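Local coordinates for Spermidine/putrescine ABC transporter, periplasmic binding protein (Treponema pallidum, PDB 2V84) that binds polyamines such as spermidine and putrescine, and probably serves as the periplasmic receptor of an ABC transporter for their uptake, at residues 57-60 / 61-64; 183-186 / 187-190; 283-286 / 287-290; 311-314 / 315-318. One frame throughout, in Å; residues are numbered along the deposited sequence. Where two conformers were deposited one is given.

Contact 1 (57-60 / 61-64); sequences YASN and EDMF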
loop_
_atom_site.group_PDB
_atom_site.type_symbol
_atom_site.label_atom_id
_atom_site.label_comp_id
_atom_site.label_asym_id
_atom_site.label_seq_id
_atom_site.Cartn_x
_atom_site.Cartn_y
_atom_site.Cartn_z
ATOM N N TYR A 57 1.667 -13.652 0.581
ATOM C CA TYR A 57 3.047 -13.239 0.787
ATOM C C TYR A 57 3.070 -12.029 1.685
ATOM O O TYR A 57 2.085 -11.284 1.759
ATOM C CB TYR A 57 3.794 -12.982 -0.534
ATOM C CG TYR A 57 3.143 -12.005 -1.521
ATOM C CD1 TYR A 57 3.244 -10.609 -1.363
ATOM C CD2 TYR A 57 2.460 -12.488 -2.628
ATOM C CE1 TYR A 57 2.646 -9.720 -2.317
ATOM C CE2 TYR A 57 1.874 -11.615 -3.573
ATOM C CZ TYR A 57 1.972 -10.247 -3.408
ATOM O OH TYR A 57 1.382 -9.424 -4.356
ATOM N N ALA A 58 4.187 -11.847 2.377
ATOM C CA ALA A 58 4.304 -10.796 3.383
ATOM C C ALA A 58 5.037 -9.542 2.893
ATOM O O ALA A 58 5.147 -8.557 3.638
ATOM C CB ALA A 58 4.950 -11.358 4.653
ATOM N N SER A 59 5.523 -9.575 1.649
ATOM C CA SER A 59 6.200 -8.433 1.027
ATOM C C SER A 59 6.303 -8.606 -0.486
ATOM O O SER A 59 6.306 -9.735 -0.990
ATOM C CB SER A 59 7.598 -8.234 1.615
ATOM O OG SER A 59 8.561 -8.973 0.900
ATOM N N ASN A 60 6.434 -7.499 -1.209
ATOM C CA ASN A 60 6.697 -7.579 -2.654
ATOM C C ASN A 60 8.059 -8.148 -3.015
ATOM O O ASN A 60 8.252 -8.626 -4.117
ATOM C CB ASN A 60 6.469 -6.235 -3.340
ATOM C CG ASN A 60 5.004 -5.979 -3.619
ATOM O OD1 ASN A 60 4.247 -6.903 -3.893
ATOM N ND2 ASN A 60 4.597 -4.734 -3.539
ATOM N N GLU A 61 9.019 -8.089 -2.090
ATOM C CA GLU A 61 10.299 -8.773 -2.307
ATOM C C GLU A 61 10.043 -10.265 -2.416
ATOM O O GLU A 61 10.512 -10.923 -3.343
ATOM C CB GLU A 61 11.293 -8.503 -1.170
ATOM C CG GLU A 61 12.046 -7.188 -1.284
ATOM C CD GLU A 61 12.795 -7.036 -2.593
ATOM O OE1 GLU A 61 13.197 -8.059 -3.191
ATOM O OE2 GLU A 61 12.981 -5.880 -3.023
ATOM N N ASP A 62 9.273 -10.780 -1.460
ATOM C CA ASP A 62 8.940 -12.217 -1.407
ATOM C C ASP A 62 8.139 -12.696 -2.637
ATOM O O ASP A 62 8.439 -13.735 -3.229
ATOM C CB ASP A 62 8.118 -12.496 -0.144
ATOM C CG ASP A 62 8.962 -12.563 1.111
ATOM O OD1 ASP A 62 10.203 -12.721 1.009
ATOM O OD2 ASP A 62 8.375 -12.461 2.215
ATOM N N MET A 63 7.103 -11.933 -2.991
ATOM C CA MET A 63 6.329 -12.150 -4.206
ATOM C C MET A 63 7.263 -12.194 -5.383
ATOM O O MET A 63 7.189 -13.118 -6.202
ATOM C CB MET A 63 5.335 -11.004 -4.410
ATOM C CG MET A 63 4.626 -11.020 -5.765
ATOM S SD MET A 63 5.516 -10.269 -7.163
ATOM C CE MET A 63 5.511 -8.554 -6.628
ATOM N N PHE A 64 8.132 -11.185 -5.473
ATOM C CA PHE A 64 9.014 -11.031 -6.628
ATOM C C PHE A 64 9.859 -12.277 -6.780
ATOM O O PHE A 64 10.040 -12.768 -7.893
ATOM C CB PHE A 64 9.898 -9.783 -6.491
ATOM C CG PHE A 64 10.847 -9.588 -7.630
ATOM C CD1 PHE A 64 10.469 -8.848 -8.749
ATOM C CD2 PHE A 64 12.117 -10.174 -7.606
ATOM C CE1 PHE A 64 11.341 -8.676 -9.821
ATOM C CE2 PHE A 64 12.994 -10.011 -8.672
ATOM C CZ PHE A 64 12.607 -9.266 -9.788
#
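Met-63 lies against Tyr-57 through its first two side-chain carbons. Met-63 CB sits almost squarely over the middle of the Tyr-57 ring, 3.4 Å from the ring centroid and only 4° off its normal, a CH-pi contact. Met-63 CG, anti to its backbone N, then runs on over the ring alongside the tyrosine and reaches within 3.6 Å of Tyr-57 CE2. The aromatic side takes a less roomy rotamer: with chi1 at 54°, Tyr-57 CG is wedged between its own backbone N and carbonyl carbon, which lays the ring against the first turn of helix 60-67. This is a worked case of strand 51-57 passing into a helix through an N-cap. Ser-59 is the cap, its OG accepting Asp-62 N at 3.1 Å. Its carbonyl is used as well, Ser-59 O taking Met-63 N at 3.1 Å, so the same residue also fixes the backbone that carries the methionine. One residue on, Phe-64 N binds Asn-60 O at 2.9 Å. Bends further along the Met-63 chain turn its CE back toward Asn-60, whose side chain also lies beside a bound MES molecule, probably from the crystallisation liquor.

Contact 2 (183-186 / 187-190); sequences TKNE and QELA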
loop_
_atom_site.group_PDB
_atom_site.type_symbol
_atom_site.label_atom_id
_atom_site.label_comp_id
_atom_site.label_asym_id
_atom_site.label_seq_id
_atom_site.Cartn_x
_atom_site.Cartn_y
_atom_site.Cartn_z
ATOM N N THR A 183 13.078 10.730 -5.321
ATOM C CA THR A 183 14.263 11.457 -5.763
ATOM C C THR A 183 15.446 10.532 -6.057
ATOM O O THR A 183 15.574 9.441 -5.491
ATOM C CB THR A 183 14.669 12.582 -4.777
ATOM O OG1 THR A 183 15.502 13.527 -5.465
ATOM C CG2 THR A 183 15.414 12.027 -3.555
ATOM N N LYS A 184 16.287 10.977 -6.981
ATOM C CA LYS A 184 17.465 10.247 -7.369
ATOM C C LYS A 184 18.686 11.050 -6.946
ATOM O O LYS A 184 19.825 10.578 -7.081
ATOM C CB LYS A 184 17.460 10.046 -8.880
ATOM C CG LYS A 184 16.440 8.999 -9.341
ATOM C CD LYS A 184 15.616 9.507 -10.511
ATOM C CE LYS A 184 14.617 8.457 -10.962
ATOM N NZ LYS A 184 13.807 8.929 -12.125
ATOM N N ASN A 185 18.428 12.266 -6.456
ATOM C CA ASN A 185 19.460 13.181 -5.972
ATOM C C ASN A 185 20.111 12.668 -4.697
ATOM O O ASN A 185 19.443 12.476 -3.673
ATOM C CB ASN A 185 18.877 14.583 -5.762
ATOM C CG ASN A 185 19.913 15.595 -5.298
ATOM O OD1 ASN A 185 20.534 15.440 -4.246
ATOM N ND2 ASN A 185 20.093 16.649 -6.085
ATOM N N GLU A 186 21.421 12.463 -4.773
ATOM C CA GLU A 186 22.186 11.834 -3.699
ATOM C C GLU A 186 22.297 12.675 -2.427
ATOM O O GLU A 186 22.277 12.130 -1.313
ATOM C CB GLU A 186 23.573 11.424 -4.216
ATOM C CG GLU A 186 23.559 10.152 -5.069
ATOM C CD GLU A 186 24.736 10.062 -6.041
ATOM O OE1 GLU A 186 25.814 10.624 -5.738
ATOM O OE2 GLU A 186 24.585 9.419 -7.109
ATOM N N GLN A 187 22.410 13.996 -2.556
ATOM C CA GLN A 187 22.461 14.812 -1.326
ATOM C C GLN A 187 21.102 14.938 -0.637
ATOM O O GLN A 187 21.043 15.142 0.578
ATOM C CB GLN A 187 23.166 16.174 -1.483
ATOM C CG GLN A 187 22.923 16.949 -2.768
ATOM C CD GLN A 187 23.866 16.552 -3.895
ATOM O OE1 GLN A 187 24.969 16.049 -3.664
ATOM N NE2 GLN A 187 23.438 16.795 -5.120
ATOM N N GLU A 188 20.024 14.798 -1.407
ATOM C CA GLU A 188 18.673 14.793 -0.837
ATOM C C GLU A 188 18.420 13.530 -0.014
ATOM O O GLU A 188 17.790 13.589 1.039
ATOM C CB GLU A 188 17.617 14.971 -1.930
ATOM C CG GLU A 188 17.598 16.381 -2.510
ATOM C CD GLU A 188 16.632 16.559 -3.666
ATOM O OE1 GLU A 188 16.457 17.715 -4.106
ATOM O OE2 GLU A 188 16.052 15.562 -4.140
ATOM N N LEU A 189 18.922 12.399 -0.504
ATOM C CA LEU A 189 18.833 11.124 0.206
ATOM C C LEU A 189 19.645 11.087 1.488
ATOM O O LEU A 189 19.169 10.600 2.512
ATOM C CB LEU A 189 19.227 9.971 -0.723
ATOM C CG LEU A 189 18.216 9.714 -1.845
ATOM C CD1 LEU A 189 18.744 8.750 -2.898
ATOM C CD2 LEU A 189 16.889 9.210 -1.277
ATOM N N ALA A 190 20.874 11.601 1.432
ATOM C CA ALA A 190 21.710 11.738 2.620
ATOM C C ALA A 190 21.049 12.631 3.675
ATOM O O ALA A 190 21.086 12.336 4.877
ATOM C CB ALA A 190 23.100 12.279 2.224
#
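Asn-185 caps helix 186-200 and meets Glu-188 twice, through its amide oxygen and over its amide plane. Asn-185 OD1 accepts Glu-188 N at 3.0 Å, the donor tilted 29° from the plane of the amide C=O. Further out along the same two side chains, the Glu-188 carboxylate of the conformer described is stacked on the Asn-185 amide, their planes 23° apart. The carboxylate also reaches Thr-183: a hydrogen bond runs from Thr-183 OG1 to Glu-188 OE2, but its 2.5 Å is very short and Glu-188 was modelled in two conformers, so that length is doubtful. Thr-183 OG1 in turn weakly accepts Asn-185 N at 3.3 Å. In a capping box the acid three residues after the cap would take the cap's N-H directly; here a threonine hydroxyl stands between them.

The next shell consists of what holds these groups in place. Asn-185 CG is anti to its backbone N (chi1 -178°), which carries the amide forward to the first turn, within reach of Glu-188 N. Behind the cap, Asn-185 O accepts Leu-189 N at 3.2 Å, and Ala-190 N to Glu-186 O continues the helical bonding. Thr-183 CG2 and Leu-189 CD2 meet at 3.9 Å, the two side chains running in opposite directions and giving the turn an apolar underside.

That underside faces helix 166-176, where Leu-174 touches both Thr-183 and Leu-189. Helix 330-342 also packs here: Tyr-333 OH bonds to Thr-183 O, His-332 touches Glu-186 and Leu-189, and His-336 touches Ala-190.

Contact 3 (283-286 / 287-290); sequences AHYA and EFLD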
loop_
_atom_site.group_PDB
_atom_site.type_symbol
_atom_site.label_atom_id
_atom_site.label_comp_id
_atom_site.label_asym_id
_atom_site.label_seq_id
_atom_site.Cartn_x
_atom_site.Cartn_y
_atom_site.Cartn_z
ATOM N N ALA A 283 -20.431 -3.523 -6.773
ATOM C CA ALA A 283 -20.813 -4.072 -5.472
ATOM C C ALA A 283 -19.709 -4.902 -4.836
ATOM O O ALA A 283 -19.547 -4.896 -3.607
ATOM C CB ALA A 283 -22.097 -4.893 -5.587
ATOM N N HIS A 284 -18.952 -5.602 -5.680
ATOM C CA HIS A 284 -17.869 -6.474 -5.240
ATOM C C HIS A 284 -16.609 -5.696 -4.889
ATOM O O HIS A 284 -15.858 -6.095 -3.995
ATOM C CB HIS A 284 -17.584 -7.526 -6.307
ATOM C CG HIS A 284 -18.703 -8.504 -6.488
ATOM N ND1 HIS A 284 -19.775 -8.265 -7.323
ATOM C CD2 HIS A 284 -18.933 -9.710 -5.919
ATOM C CE1 HIS A 284 -20.605 -9.291 -7.276
ATOM N NE2 HIS A 284 -20.113 -10.185 -6.437
ATOM N N TYR A 285 -16.383 -4.593 -5.601
ATOM C CA TYR A 285 -15.335 -3.645 -5.238
ATOM C C TYR A 285 -15.681 -2.915 -3.945
ATOM O O TYR A 285 -14.827 -2.751 -3.069
ATOM C CB TYR A 285 -15.025 -2.642 -6.349
ATOM C CG TYR A 285 -13.672 -2.016 -6.101
ATOM C CD1 TYR A 285 -12.502 -2.735 -6.341
ATOM C CD2 TYR A 285 -13.563 -0.732 -5.589
ATOM C CE1 TYR A 285 -11.262 -2.192 -6.103
ATOM C CE2 TYR A 285 -12.320 -0.170 -5.333
ATOM C CZ TYR A 285 -11.177 -0.908 -5.580
ATOM O OH TYR A 285 -9.937 -0.368 -5.329
ATOM N N ALA A 286 -16.940 -2.514 -3.807
ATOM C CA ALA A 286 -17.390 -1.874 -2.576
ATOM C C ALA A 286 -17.257 -2.810 -1.378
ATOM O O ALA A 286 -16.863 -2.371 -0.309
ATOM C CB ALA A 286 -18.788 -1.374 -2.710
ATOM N N GLU A 287 -17.562 -4.096 -1.559
ATOM C CA GLU A 287 -17.354 -5.085 -0.493
ATOM C C GLU A 287 -15.879 -5.214 -0.101
ATOM O O GLU A 287 -15.552 -5.407 1.081
ATOM C CB GLU A 287 -17.960 -6.450 -0.871
ATOM C CG GLU A 287 -17.618 -7.599 0.090
ATOM C CD GLU A 287 -18.220 -8.926 -0.335
ATOM O OE1 GLU A 287 -19.304 -8.913 -0.934
ATOM O OE2 GLU A 287 -17.620 -9.989 -0.069
ATOM N N PHE A 288 -14.991 -5.094 -1.090
ATOM C CA PHE A 288 -13.554 -5.047 -0.848
ATOM C C PHE A 288 -13.183 -3.835 0.012
ATOM O O PHE A 288 -12.484 -3.974 1.019
ATOM C CB PHE A 288 -12.778 -5.027 -2.172
ATOM C CG PHE A 288 -11.349 -4.540 -2.034
ATOM C CD1 PHE A 288 -10.409 -5.259 -1.292
ATOM C CD2 PHE A 288 -10.947 -3.358 -2.646
ATOM C CE1 PHE A 288 -9.113 -4.808 -1.155
ATOM C CE2 PHE A 288 -9.634 -2.898 -2.514
ATOM C CZ PHE A 288 -8.719 -3.625 -1.767
ATOM N N LEU A 289 -13.653 -2.651 -0.377
ATOM C CA LEU A 289 -13.305 -1.426 0.338
ATOM C C LEU A 289 -13.817 -1.432 1.766
ATOM O O LEU A 289 -13.107 -1.031 2.692
ATOM C CB LEU A 289 -13.839 -0.205 -0.402
ATOM C CG LEU A 289 -13.307 -0.003 -1.818
ATOM C CD1 LEU A 289 -14.132 1.075 -2.509
ATOM C CD2 LEU A 289 -11.802 0.331 -1.855
ATOM N N ASP A 290 -15.043 -1.920 1.930
ATOM C CA ASP A 290 -15.725 -1.951 3.227
ATOM C C ASP A 290 -15.047 -2.902 4.201
ATOM O O ASP A 290 -15.177 -2.743 5.421
ATOM C CB ASP A 290 -17.158 -2.422 3.043
ATOM C CG ASP A 290 -18.075 -1.353 2.500
ATOM O OD1 ASP A 290 -17.673 -0.185 2.358
ATOM O OD2 ASP A 290 -19.236 -1.697 2.217
#
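Tyr-285 is packed by two residues about one turn further on, Phe-288 and Leu-289. Phe-288 CD2 stands 3.6 Å above one face of the tyrosine ring, displaced toward its rim, and is 3.7 Å from Tyr-285 CE1. The two rings run side by side with planes at 54°, too inclined for a stack and too flat for an edge-to-face pair. Leu-289 crosses the tyrosine with both methyls close by, its CD2 3.6 Å from Tyr-285 CE2. Placing CG anti to the backbone N (chi1 -161°) leans the Tyr-285 ring forward along the helix to meet this pair, and its hydroxyl finds Tyr-127 O. Leu-289 N binds Tyr-285 O at 2.9 Å.

The remaining side is more polar and partly open to solvent, with Ala-283 exposed and Glu-287 and Asp-290 partly so, yet its acids are held. Glu-287 is extended, its carboxylate engaged by a salt bridge to Lys-43 and by Ser-39 OG. Asp-290 N continues the helical bonds to Ala-286 O, while the aspartate carboxylate takes the backbone N-H groups of Lys-307 and Lys-308.

This unequal split, aromatic and leucine side chains inward and acids outward, is consistent with an amphipathic helix. Helix 282-292 lays its aromatic stripe on strand 125-137 and touches helix 38-48, an alpha-on-beta layer as expected in the periplasmic binding protein fold, away from the predicted spermidine site.

Contact 4 (311-314 / 315-318); sequences YYSE and HDLE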
loop_
_atom_site.group_PDB
_atom_site.type_symbol
_atom_site.label_atom_id
_atom_site.label_comp_id
_atom_site.label_asym_id
_atom_site.label_seq_id
_atom_site.Cartn_x
_atom_site.Cartn_y
_atom_site.Cartn_z
ATOM N N TYR A 311 -11.960 5.254 6.649
ATOM C CA TYR A 311 -11.064 5.760 7.694
ATOM C C TYR A 311 -10.295 6.989 7.252
ATOM O O TYR A 311 -9.809 7.749 8.071
ATOM C CB TYR A 311 -10.093 4.677 8.162
ATOM C CG TYR A 311 -10.781 3.567 8.920
ATOM C CD1 TYR A 311 -11.735 3.860 9.878
ATOM C CD2 TYR A 311 -10.484 2.223 8.674
ATOM C CE1 TYR A 311 -12.381 2.864 10.582
ATOM C CE2 TYR A 311 -11.140 1.203 9.381
ATOM C CZ TYR A 311 -12.077 1.544 10.333
ATOM O OH TYR A 311 -12.730 0.579 11.061
ATOM N N TYR A 312 -10.168 7.156 5.946
ATOM C CA TYR A 312 -9.679 8.392 5.359
ATOM C C TYR A 312 -10.432 8.604 4.043
ATOM O O TYR A 312 -11.037 7.654 3.525
ATOM C CB TYR A 312 -8.166 8.346 5.168
ATOM C CG TYR A 312 -7.617 7.133 4.440
ATOM C CD1 TYR A 312 -7.450 7.146 3.055
ATOM C CD2 TYR A 312 -7.220 5.992 5.137
ATOM C CE1 TYR A 312 -6.925 6.024 2.377
ATOM C CE2 TYR A 312 -6.670 4.867 4.461
ATOM C CZ TYR A 312 -6.536 4.896 3.087
ATOM O OH TYR A 312 -5.989 3.814 2.393
ATOM N N SER A 313 -10.457 9.838 3.536
ATOM C CA SER A 313 -11.156 10.110 2.274
ATOM C C SER A 313 -10.188 10.007 1.114
ATOM O O SER A 313 -8.980 9.967 1.323
ATOM C CB SER A 313 -11.882 11.465 2.276
ATOM O OG SER A 313 -11.003 12.519 1.954
ATOM N N GLU A 314 -10.727 9.942 -0.104
ATOM C CA GLU A 314 -9.915 9.822 -1.313
ATOM C C GLU A 314 -9.196 11.133 -1.581
ATOM O O GLU A 314 -8.172 11.163 -2.260
ATOM C CB GLU A 314 -10.770 9.403 -2.531
ATOM C CG GLU A 314 -11.890 10.370 -2.882
ATOM C CD GLU A 314 -12.149 10.478 -4.383
ATOM O OE1 GLU A 314 -11.405 9.860 -5.184
ATOM O OE2 GLU A 314 -13.104 11.199 -4.761
ATOM N N HIS A 315 -9.755 12.219 -1.044
ATOM C CA HIS A 315 -9.176 13.539 -1.195
ATOM C C HIS A 315 -7.891 13.686 -0.373
ATOM O O HIS A 315 -7.097 14.588 -0.627
ATOM C CB HIS A 315 -10.189 14.612 -0.798
ATOM C CG HIS A 315 -11.486 14.516 -1.541
ATOM N ND1 HIS A 315 -11.605 14.842 -2.877
ATOM C CD2 HIS A 315 -12.718 14.117 -1.141
ATOM C CE1 HIS A 315 -12.854 14.654 -3.264
ATOM N NE2 HIS A 315 -13.550 14.221 -2.229
ATOM N N ASP A 316 -7.703 12.795 0.600
ATOM C CA ASP A 316 -6.484 12.759 1.427
ATOM C C ASP A 316 -5.283 12.229 0.661
ATOM O O ASP A 316 -4.153 12.292 1.153
ATOM C CB ASP A 316 -6.693 11.890 2.673
ATOM C CG ASP A 316 -7.634 12.523 3.672
ATOM O OD1 ASP A 316 -7.811 13.757 3.622
ATOM O OD2 ASP A 316 -8.201 11.785 4.508
ATOM N N LEU A 317 -5.524 11.694 -0.532
ATOM C CA LEU A 317 -4.457 11.111 -1.337
ATOM C C LEU A 317 -4.016 11.998 -2.506
ATOM O O LEU A 317 -3.096 11.649 -3.250
ATOM C CB LEU A 317 -4.891 9.731 -1.822
ATOM C CG LEU A 317 -5.011 8.850 -0.578
ATOM C CD1 LEU A 317 -6.215 7.986 -0.614
ATOM C CD2 LEU A 317 -3.741 8.052 -0.380
ATOM N N GLU A 318 -4.665 13.148 -2.646
ATOM C CA GLU A 318 -4.445 14.024 -3.787
ATOM C C GLU A 318 -3.067 14.696 -3.765
ATOM O O GLU A 318 -2.345 14.688 -4.772
ATOM C CB GLU A 318 -5.581 15.052 -3.871
ATOM C CG GLU A 318 -6.937 14.399 -4.165
ATOM C CD GLU A 318 -8.090 15.385 -4.253
ATOM O OE1 GLU A 318 -7.843 16.619 -4.205
ATOM O OE2 GLU A 318 -9.249 14.914 -4.377
#
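Ser-313 and Asp-316 are tied together by two hydrogen bonds running in opposite senses. Ser-313 N donates to Asp-316 OD2 at 3.1 Å, arriving from above the carboxylate plane, and Asp-316 N returns to Ser-313 O at 3.2 Å, closing the 3-10 turn. With chi1 at -70°, Asp-316 CG stands beside its own backbone N, which turns the carboxylate back toward Ser-313. The bond from Leu-317 N to Glu-314 O, again three residues back, continues the 3-10 pattern. Ser-313 OG accepts His-315 N only weakly.

Among apolar contacts, Leu-317 CD1 approaches the edge of the Tyr-312 ring, near its plane, 3.6 Å from Tyr-312 CE1. The hydroxyl of that ring bonds to Tyr-128 OH, and Leu-317 continues onto Leu-129 and Ala-131 of strand 125-137.

Ring and acid contacts gather around His-315. Glu-314 CG lies over the middle of one face, 4.2 Å from the imidazole centroid, a loose CH-pi contact. At the edge, His-315 ND1 donates to Glu-318 OE2 at 2.8 Å, the acceptor tilted 17° from the ring plane.

The two glutamates thus play different parts: Glu-318 bonds the imidazole, whereas Glu-314 touches it through CG and sends OE1 into a salt bridge with Lys-108, which should lessen its effect on the ring. With ND1 donating a hydrogen bond to Glu-318, the imidazole is restrained in rotation, and the nearby carboxylate would probably favour its protonated form.

The four contacts follow one another along the chain without overlap. Contact 1 leads from strand 51-57 of the three-stranded parallel sheet into helix 60-67; contact 2 opens helix 186-200. Their centres are 26 Å apart, yet Ser-59 and Leu-189 each bring a side chain to about 7 Å from one of the predicted spermidine-site residues, Asp-165 and Arg-167 respectively. Contacts 2 and 3, on opposite sides of the chain's centre, are the farthest apart at 39 Å between centres, whereas contacts 3 and 4 are the nearest pair at 17 Å. Each is built from sequence-adjacent residues and touches none of the others directly; strand 125-137, through Tyr-128, connects contacts 3 and 4.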